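Uncharacterized protein (Legionella longbeachae NSW150, PDB 4JZA) probably removes the 3-phosphate from phosphatidylinositol 3-phosphate, acting as a Legionella phosphoinositide phosphatase in the lipid metabolism of pathogen-host interaction. Local coordinates at residues Gln478-Lys492 with Leu505-Gly517. Numbering follows the deposited sequence.
Sequences QAYDKDSQSLLVTAK and LDQYQSVLESALG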
ATOM      1  N   GLN A 478      -8.079  -6.149  30.364  1.00 65.32           N
ATOM      2  CA  GLN A 478      -8.265  -6.138  31.801  1.00 70.79           C
ATOM      3  C   GLN A 478      -9.175  -7.273  32.235  1.00 72.32           C
ATOM      4  O   GLN A 478      -9.990  -7.750  31.458  1.00 73.50           O
ATOM      5  CB  GLN A 478      -8.826  -4.793  32.257  1.00 71.69           C
ATOM      6  CG  GLN A 478      -7.936  -3.607  31.936  1.00 72.19           C
ATOM      7  CD  GLN A 478      -6.593  -3.672  32.636  1.00 82.08           C
ATOM      8  OE1 GLN A 478      -6.490  -3.415  33.829  1.00 90.24           O
ATOM      9  NE2 GLN A 478      -5.552  -4.003  31.890  1.00 84.47           N
ATOM     10  N   ALA A 479      -9.040  -7.694  33.483  1.00 69.64           N
ATOM     11  CA  ALA A 479      -9.884  -8.738  34.035  1.00 68.09           C
ATOM     12  C   ALA A 479     -11.330  -8.272  34.039  1.00 74.06           C
ATOM     13  O   ALA A 479     -12.248  -9.049  33.814  1.00 74.89           O
ATOM     14  CB  ALA A 479      -9.434  -9.090  35.437  1.00 71.83           C
ATOM     15  N   TYR A 480     -11.507  -6.988  34.301  1.00 77.96           N
ATOM     16  CA  TYR A 480     -12.802  -6.377  34.543  1.00 88.23           C
ATOM     17  C   TYR A 480     -13.432  -5.783  33.282  1.00 85.15           C
ATOM     18  O   TYR A 480     -14.372  -5.002  33.362  1.00 79.70           O
ATOM     19  CB  TYR A 480     -12.670  -5.302  35.620  1.00 99.78           C
ATOM     20  CG  TYR A 480     -11.819  -4.127  35.203  1.00111.41           C
ATOM     21  CD1 TYR A 480     -12.381  -3.038  34.559  1.00106.92           C
ATOM     22  CD2 TYR A 480     -10.457  -4.108  35.445  1.00120.44           C
ATOM     23  CE1 TYR A 480     -11.612  -1.963  34.169  1.00108.23           C
ATOM     24  CE2 TYR A 480      -9.679  -3.036  35.061  1.00126.64           C
ATOM     25  CZ  TYR A 480     -10.263  -1.967  34.422  1.00120.07           C
ATOM     26  OH  TYR A 480      -9.496  -0.894  34.029  1.00114.36           O
ATOM     27  N   ASP A 481     -12.896  -6.142  32.123  1.00 86.35           N
ATOM     28  CA  ASP A 481     -13.290  -5.534  30.858  1.00 80.29           C
ATOM     29  C   ASP A 481     -14.780  -5.683  30.577  1.00 77.78           C
ATOM     30  O   ASP A 481     -15.353  -6.754  30.723  1.00 68.06           O
ATOM     31  CB  ASP A 481     -12.506  -6.202  29.730  1.00 80.83           C
ATOM     32  CG  ASP A 481     -12.495  -5.389  28.465  1.00 78.50           C
ATOM     33  OD1 ASP A 481     -13.452  -5.492  27.678  1.00 76.43           O
ATOM     34  OD2 ASP A 481     -11.517  -4.651  28.250  1.00 79.77           O
ATOM     35  N   LYS A 482     -15.391  -4.582  30.155  1.00 72.37           N
ATOM     36  CA  LYS A 482     -16.826  -4.509  29.952  1.00 72.67           C
ATOM     37  C   LYS A 482     -17.358  -5.422  28.864  1.00 74.47           C
ATOM     38  O   LYS A 482     -18.382  -6.068  29.037  1.00 80.25           O
ATOM     39  CB  LYS A 482     -17.219  -3.075  29.629  1.00 78.68           C
ATOM     40  CG  LYS A 482     -17.997  -2.381  30.729  1.00 88.32           C
ATOM     41  CD  LYS A 482     -18.107  -0.885  30.490  1.00 98.02           C
ATOM     42  CE  LYS A 482     -18.426  -0.556  29.041  1.00103.03           C
ATOM     43  NZ  LYS A 482     -19.851  -0.180  28.844  1.00108.42           N
ATOM     44  N   ASP A 483     -16.658  -5.479  27.742  1.00 67.88           N
ATOM     45  CA  ASP A 483     -17.105  -6.275  26.619  1.00 64.64           C
ATOM     46  C   ASP A 483     -16.983  -7.756  26.846  1.00 65.27           C
ATOM     47  O   ASP A 483     -17.704  -8.540  26.214  1.00 75.12           O
ATOM     48  CB  ASP A 483     -16.323  -5.928  25.378  1.00 65.84           C
ATOM     49  CG  ASP A 483     -16.606  -4.532  24.897  1.00 66.56           C
ATOM     50  OD1 ASP A 483     -17.773  -4.204  24.541  1.00 63.61           O
ATOM     51  OD2 ASP A 483     -15.633  -3.773  24.858  1.00 66.85           O
ATOM     52  N   SER A 484     -16.059  -8.140  27.717  1.00 63.85           N
ATOM     53  CA  SER A 484     -15.995  -9.516  28.212  1.00 64.49           C
ATOM     54  C   SER A 484     -17.226  -9.863  29.067  1.00 64.13           C
ATOM     55  O   SER A 484     -17.850 -10.917  28.875  1.00 62.59           O
ATOM     56  CB  SER A 484     -14.709  -9.726  28.989  1.00 61.61           C
ATOM     57  OG  SER A 484     -13.610  -9.613  28.116  1.00 57.36           O
ATOM     58  N   GLN A 485     -17.602  -8.968  29.974  1.00 65.03           N
ATOM     59  CA  GLN A 485     -18.838  -9.181  30.721  1.00 72.88           C
ATOM     60  C   GLN A 485     -20.036  -9.344  29.793  1.00 66.64           C
ATOM     61  O   GLN A 485     -20.793 -10.289  29.983  1.00 70.87           O
ATOM     62  CB  GLN A 485     -19.124  -8.081  31.761  1.00 80.68           C
ATOM     63  CG  GLN A 485     -17.986  -7.762  32.748  1.00 83.36           C
ATOM     64  CD  GLN A 485     -17.324  -8.993  33.362  1.00 80.41           C
ATOM     65  OE1 GLN A 485     -17.958 -10.031  33.536  1.00 81.08           O
ATOM     66  NE2 GLN A 485     -16.053  -8.867  33.724  1.00 81.84           N
ATOM     67  N   SER A 486     -20.224  -8.470  28.800  1.00 60.40           N
ATOM     68  CA  SER A 486     -21.419  -8.619  27.965  1.00 63.33           C
ATOM     69  C   SER A 486     -21.330  -9.941  27.267  1.00 67.95           C
ATOM     70  O   SER A 486     -22.369 -10.587  27.075  1.00 71.21           O
ATOM     71  CB  SER A 486     -21.616  -7.572  26.864  1.00 62.85           C
ATOM     72  OG  SER A 486     -20.890  -6.401  27.082  1.00 61.38           O
ATOM     73  N   LEU A 487     -20.114 -10.348  26.874  1.00 61.60           N
ATOM     74  CA  LEU A 487     -19.997 -11.620  26.193  1.00 60.58           C
ATOM     75  C   LEU A 487     -20.375 -12.777  27.142  1.00 61.99           C
ATOM     76  O   LEU A 487     -21.192 -13.624  26.762  1.00 63.95           O
ATOM     77  CB  LEU A 487     -18.635 -11.824  25.562  1.00 58.92           C
ATOM     78  CG  LEU A 487     -18.602 -12.815  24.381  1.00 61.91           C
ATOM     79  CD1 LEU A 487     -17.205 -13.050  23.879  1.00 63.65           C
ATOM     80  CD2 LEU A 487     -19.137 -14.175  24.733  1.00 67.40           C
ATOM     81  N   LEU A 488     -19.819 -12.817  28.358  1.00 60.30           N
ATOM     82  CA  LEU A 488     -20.252 -13.827  29.356  1.00 61.59           C
ATOM     83  C   LEU A 488     -21.763 -13.805  29.649  1.00 60.17           C
ATOM     84  O   LEU A 488     -22.432 -14.836  29.673  1.00 59.07           O
ATOM     85  CB  LEU A 488     -19.511 -13.644  30.681  1.00 60.07           C
ATOM     86  CG  LEU A 488     -18.215 -14.418  30.730  1.00 58.64           C
ATOM     87  CD1 LEU A 488     -17.353 -13.932  31.876  1.00 59.35           C
ATOM     88  CD2 LEU A 488     -18.484 -15.907  30.839  1.00 57.25           C
ATOM     89  N   VAL A 489     -22.296 -12.621  29.877  1.00 60.84           N
ATOM     90  CA  VAL A 489     -23.696 -12.513  30.141  1.00 64.98           C
ATOM     91  C   VAL A 489     -24.498 -13.053  28.957  1.00 61.68           C
ATOM     92  O   VAL A 489     -25.345 -13.917  29.145  1.00 64.82           O
ATOM     93  CB  VAL A 489     -24.060 -11.071  30.521  1.00 67.16           C
ATOM     94  CG1 VAL A 489     -25.579 -10.865  30.446  1.00 69.53           C
ATOM     95  CG2 VAL A 489     -23.496 -10.775  31.905  1.00 64.61           C
ATOM     96  N   THR A 490     -24.209 -12.581  27.752  1.00 59.89           N
ATOM     97  CA  THR A 490     -24.930 -13.029  26.547  1.00 59.56           C
ATOM     98  C   THR A 490     -24.783 -14.532  26.308  1.00 58.99           C
ATOM     99  O   THR A 490     -25.742 -15.225  25.898  1.00 57.36           O
ATOM    100  CB  THR A 490     -24.452 -12.310  25.281  1.00 58.83           C
ATOM    101  OG1 THR A 490     -24.408 -10.896  25.499  1.00 64.09           O
ATOM    102  CG2 THR A 490     -25.374 -12.570  24.129  1.00 58.35           C
ATOM    103  N   ALA A 491     -23.602 -15.052  26.575  1.00 56.49           N
ATOM    104  CA  ALA A 491     -23.349 -16.438  26.248  1.00 59.85           C
ATOM    105  C   ALA A 491     -23.883 -17.397  27.293  1.00 60.44           C
ATOM    106  O   ALA A 491     -24.217 -18.521  26.960  1.00 60.45           O
ATOM    107  CB  ALA A 491     -21.873 -16.678  26.002  1.00 60.26           C
ATOM    108  N   LYS A 492     -23.980 -16.976  28.546  1.00 65.59           N
ATOM    109  CA  LYS A 492     -24.621 -17.835  29.556  1.00 70.99           C
ATOM    110  C   LYS A 492     -26.067 -18.171  29.226  1.00 69.15           C
ATOM    111  O   LYS A 492     -26.497 -19.318  29.413  1.00 68.77           O
ATOM    112  CB  LYS A 492     -24.537 -17.236  30.944  1.00 75.35           C
ATOM    113  CG  LYS A 492     -23.142 -17.388  31.519  1.00 83.65           C
ATOM    114  CD  LYS A 492     -23.050 -17.016  32.996  1.00 90.37           C
ATOM    115  CE  LYS A 492     -21.874 -16.091  33.259  1.00 90.53           C
ATOM    116  NZ  LYS A 492     -21.124 -16.508  34.462  1.00 89.32           N
ATOM    117  N   LEU A 505     -17.185 -21.439  28.802  1.00 51.42           N
ATOM    118  CA  LEU A 505     -17.452 -20.244  29.650  1.00 55.19           C
ATOM    119  C   LEU A 505     -16.658 -20.279  30.968  1.00 51.70           C
ATOM    120  O   LEU A 505     -16.149 -19.262  31.396  1.00 51.65           O
ATOM    121  CB  LEU A 505     -18.953 -20.025  29.918  1.00 53.64           C
ATOM    122  CG  LEU A 505     -19.857 -19.988  28.687  1.00 52.58           C
ATOM    123  CD1 LEU A 505     -21.329 -19.949  29.053  1.00 53.47           C
ATOM    124  CD2 LEU A 505     -19.512 -18.779  27.851  1.00 54.23           C
ATOM    125  N   ASP A 506     -16.502 -21.442  31.566  1.00 52.80           N
ATOM    126  CA  ASP A 506     -15.739 -21.537  32.808  1.00 59.91           C
ATOM    127  C   ASP A 506     -14.296 -21.117  32.544  1.00 62.70           C
ATOM    128  O   ASP A 506     -13.729 -20.273  33.244  1.00 64.43           O
ATOM    129  CB  ASP A 506     -15.765 -22.969  33.391  1.00 63.00           C
ATOM    130  CG  ASP A 506     -17.164 -23.400  33.864  1.00 66.36           C
ATOM    131  OD1 ASP A 506     -17.937 -22.521  34.299  1.00 67.35           O
ATOM    132  OD2 ASP A 506     -17.496 -24.611  33.768  1.00 63.97           O
ATOM    133  N   GLN A 507     -13.711 -21.723  31.518  1.00 63.30           N
ATOM    134  CA  GLN A 507     -12.358 -21.406  31.091  1.00 59.68           C
ATOM    135  C   GLN A 507     -12.154 -19.922  30.784  1.00 57.04           C
ATOM    136  O   GLN A 507     -11.199 -19.327  31.242  1.00 61.34           O
ATOM    137  CB  GLN A 507     -11.985 -22.259  29.874  1.00 58.90           C
ATOM    138  CG  GLN A 507     -11.367 -23.565  30.260  1.00 60.06           C
ATOM    139  CD  GLN A 507     -10.239 -23.346  31.284  1.00 64.49           C
ATOM    140  OE1 GLN A 507     -10.164 -24.049  32.279  1.00 64.70           O
ATOM    141  NE2 GLN A 507      -9.372 -22.355  31.049  1.00 67.53           N
ATOM    142  N   TYR A 508     -13.056 -19.325  30.021  1.00 55.84           N
ATOM    143  CA  TYR A 508     -12.948 -17.913  29.660  1.00 53.21           C
ATOM    144  C   TYR A 508     -12.994 -17.020  30.892  1.00 58.09           C
ATOM    145  O   TYR A 508     -12.255 -16.051  30.973  1.00 55.98           O
ATOM    146  CB  TYR A 508     -14.077 -17.534  28.708  1.00 52.72           C
ATOM    147  CG  TYR A 508     -14.054 -16.093  28.182  1.00 52.48           C
ATOM    148  CD1 TYR A 508     -13.095 -15.679  27.288  1.00 49.61           C
ATOM    149  CD2 TYR A 508     -15.019 -15.176  28.561  1.00 51.27           C
ATOM    150  CE1 TYR A 508     -13.070 -14.389  26.807  1.00 49.55           C
ATOM    151  CE2 TYR A 508     -15.014 -13.891  28.075  1.00 51.37           C
ATOM    152  CZ  TYR A 508     -14.038 -13.496  27.183  1.00 51.86           C
ATOM    153  OH  TYR A 508     -14.023 -12.212  26.678  1.00 49.84           O
ATOM    154  N   GLN A 509     -13.892 -17.322  31.837  1.00 64.24           N
ATOM    155  CA  GLN A 509     -13.956 -16.597  33.099  1.00 61.01           C
ATOM    156  C   GLN A 509     -12.611 -16.693  33.799  1.00 56.72           C
ATOM    157  O   GLN A 509     -12.081 -15.706  34.310  1.00 53.40           O
ATOM    158  CB  GLN A 509     -15.019 -17.226  33.964  1.00 69.61           C
ATOM    159  CG  GLN A 509     -15.217 -16.583  35.319  1.00 76.62           C
ATOM    160  CD  GLN A 509     -16.404 -15.656  35.304  1.00 84.78           C
ATOM    161  OE1 GLN A 509     -17.565 -16.113  35.187  1.00 85.54           O
ATOM    162  NE2 GLN A 509     -16.136 -14.339  35.396  1.00 81.78           N
ATOM    163  N   SER A 510     -12.067 -17.905  33.831  1.00 54.03           N
ATOM    164  CA  SER A 510     -10.814 -18.182  34.552  1.00 54.24           C
ATOM    165  C   SER A 510      -9.581 -17.463  33.985  1.00 55.83           C
ATOM    166  O   SER A 510      -8.767 -16.899  34.690  1.00 57.51           O
ATOM    167  CB  SER A 510     -10.562 -19.687  34.537  1.00 55.82           C
ATOM    168  OG  SER A 510      -9.325 -19.989  35.150  1.00 58.74           O
ATOM    169  N   VAL A 511      -9.437 -17.515  32.682  1.00 57.07           N
ATOM    170  CA  VAL A 511      -8.352 -16.835  32.013  1.00 53.89           C
ATOM    171  C   VAL A 511      -8.487 -15.312  32.192  1.00 52.76           C
ATOM    172  O   VAL A 511      -7.542 -14.632  32.534  1.00 55.55           O
ATOM    173  CB  VAL A 511      -8.318 -17.261  30.532  1.00 51.03           C
ATOM    174  CG1 VAL A 511      -7.287 -16.471  29.800  1.00 51.08           C
ATOM    175  CG2 VAL A 511      -7.995 -18.753  30.435  1.00 50.83           C
ATOM    176  N   LEU A 512      -9.668 -14.777  31.989  1.00 54.81           N
ATOM    177  CA  LEU A 512      -9.923 -13.366  32.255  1.00 60.03           C
ATOM    178  C   LEU A 512      -9.462 -12.954  33.650  1.00 64.20           C
ATOM    179  O   LEU A 512      -8.806 -11.931  33.802  1.00 63.79           O
ATOM    180  CB  LEU A 512     -11.411 -13.095  32.160  1.00 69.04           C
ATOM    181  CG  LEU A 512     -11.830 -11.817  31.478  1.00 79.27           C
ATOM    182  CD1 LEU A 512     -12.492 -12.209  30.177  1.00 88.03           C
ATOM    183  CD2 LEU A 512     -12.832 -11.075  32.339  1.00 83.63           C
ATOM    184  N   GLU A 513      -9.803 -13.760  34.671  1.00 71.03           N
ATOM    185  CA  GLU A 513      -9.486 -13.433  36.083  1.00 69.22           C
ATOM    186  C   GLU A 513      -8.014 -13.639  36.467  1.00 65.15           C
ATOM    187  O   GLU A 513      -7.509 -12.994  37.396  1.00 63.62           O
ATOM    188  CB  GLU A 513     -10.398 -14.201  37.053  1.00 72.93           C
ATOM    189  CG  GLU A 513     -11.794 -13.601  37.204  1.00 76.63           C
ATOM    190  CD  GLU A 513     -12.678 -14.397  38.169  1.00 85.69           C
ATOM    191  OE1 GLU A 513     -12.127 -15.087  39.059  1.00 85.07           O
ATOM    192  OE2 GLU A 513     -13.924 -14.352  38.024  1.00 84.73           O
ATOM    193  N   SER A 514      -7.330 -14.504  35.716  1.00 63.84           N
ATOM    194  CA  SER A 514      -5.947 -14.880  35.976  1.00 59.60           C
ATOM    195  C   SER A 514      -4.995 -13.704  36.071  1.00 62.41           C
ATOM    196  O   SER A 514      -3.912 -13.848  36.630  1.00 68.08           O
ATOM    197  CB  SER A 514      -5.444 -15.804  34.889  1.00 57.59           C
ATOM    198  OG  SER A 514      -5.193 -15.035  33.736  1.00 59.24           O
ATOM    199  N   ALA A 515      -5.381 -12.559  35.519  1.00 67.97           N
ATOM    200  CA  ALA A 515      -4.585 -11.328  35.615  1.00 74.26           C
ATOM    201  C   ALA A 515      -4.531 -10.695  37.027  1.00 80.60           C
ATOM    202  O   ALA A 515      -3.573 -10.005  37.349  1.00 73.61           O
ATOM    203  CB  ALA A 515      -5.092 -10.292  34.613  1.00 70.97           C
ATOM    204  N   LEU A 516      -5.552 -10.915  37.854  1.00 86.75           N
ATOM    205  CA  LEU A 516      -5.657 -10.215  39.133  1.00 81.37           C
ATOM    206  C   LEU A 516      -4.586 -10.676  40.101  1.00 84.87           C
ATOM    207  O   LEU A 516      -3.956  -9.850  40.766  1.00 79.53           O
ATOM    208  CB  LEU A 516      -7.047 -10.408  39.720  1.00 80.14           C
ATOM    209  CG  LEU A 516      -8.128  -9.788  38.837  1.00 82.05           C
ATOM    210  CD1 LEU A 516      -9.528 -10.153  39.315  1.00 81.02           C
ATOM    211  CD2 LEU A 516      -7.954  -8.273  38.740  1.00 81.03           C
ATOM    212  N   GLY A 517      -4.369 -11.990  40.165  1.00 90.60           N
ATOM    213  CA  GLY A 517      -3.334 -12.559  41.034  1.00 99.80           C
ATOM    214  C   GLY A 517      -1.988 -12.276  40.417  1.00104.24           C
ATOM    215  O   GLY A 517      -1.883 -12.139  39.209  1.00118.11           O
TER
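Ser484 OG donates to Tyr508 OH over 3.0 Å, a hydrogen bond within a largely apolar seam. The phenol reaches across because CG of Tyr508 stands anti to its own backbone N (chi1 -177°), which sends the ring out toward helix 482-492. Leu488 meets this ring at the edge, its CG lying near the ring plane 3.9 Å from Tyr508 CD2, while Leu512, as modelled, lays CD1 roughly over one face, offset toward the rim. Leu488 also sets its CD1 3.7 Å from Gln509 NE2, the two side chains crossing at about a right angle. One turn further along, the branches of Leu505 divide their work: CD2 packs on Ala491 CB at 3.7 Å, and CD1 lies 3.9 Å from Lys492 CA. At the other end Ala479, in the type I turn leading into helix 482-492, places its CB 3.7 Å from Leu516 CG.

The pair illustrates an antiparallel helical hairpin, in which consecutive helices pack through leucine and alanine side chains with a buried hydroxyl pair between them. The axes are 11.1 Å apart at an angle of 163°; side chains fill this gap, while at the turn the backbones close in, Ala479 CA lying 3.4 Å from Leu512 O. Asp481 caps the N-terminus of the first helix, its OD1 accepting from Asp483 N. Tyr508 OH also hydrogen-bonds Glu535 of helix 524-542, so the hydroxyl of the buried tyrosine has two partners, which probably limits its movement, and Arg527 of that helix bonds the carbonyls of Val511 and Leu512. The hairpin thus packs beside helix 524-542, which Leu487, Ala491 and Val511 touch, and against 462-465, an outermost strand of the mixed sheet, where Leu487 and Tyr508 both rest on Asn464.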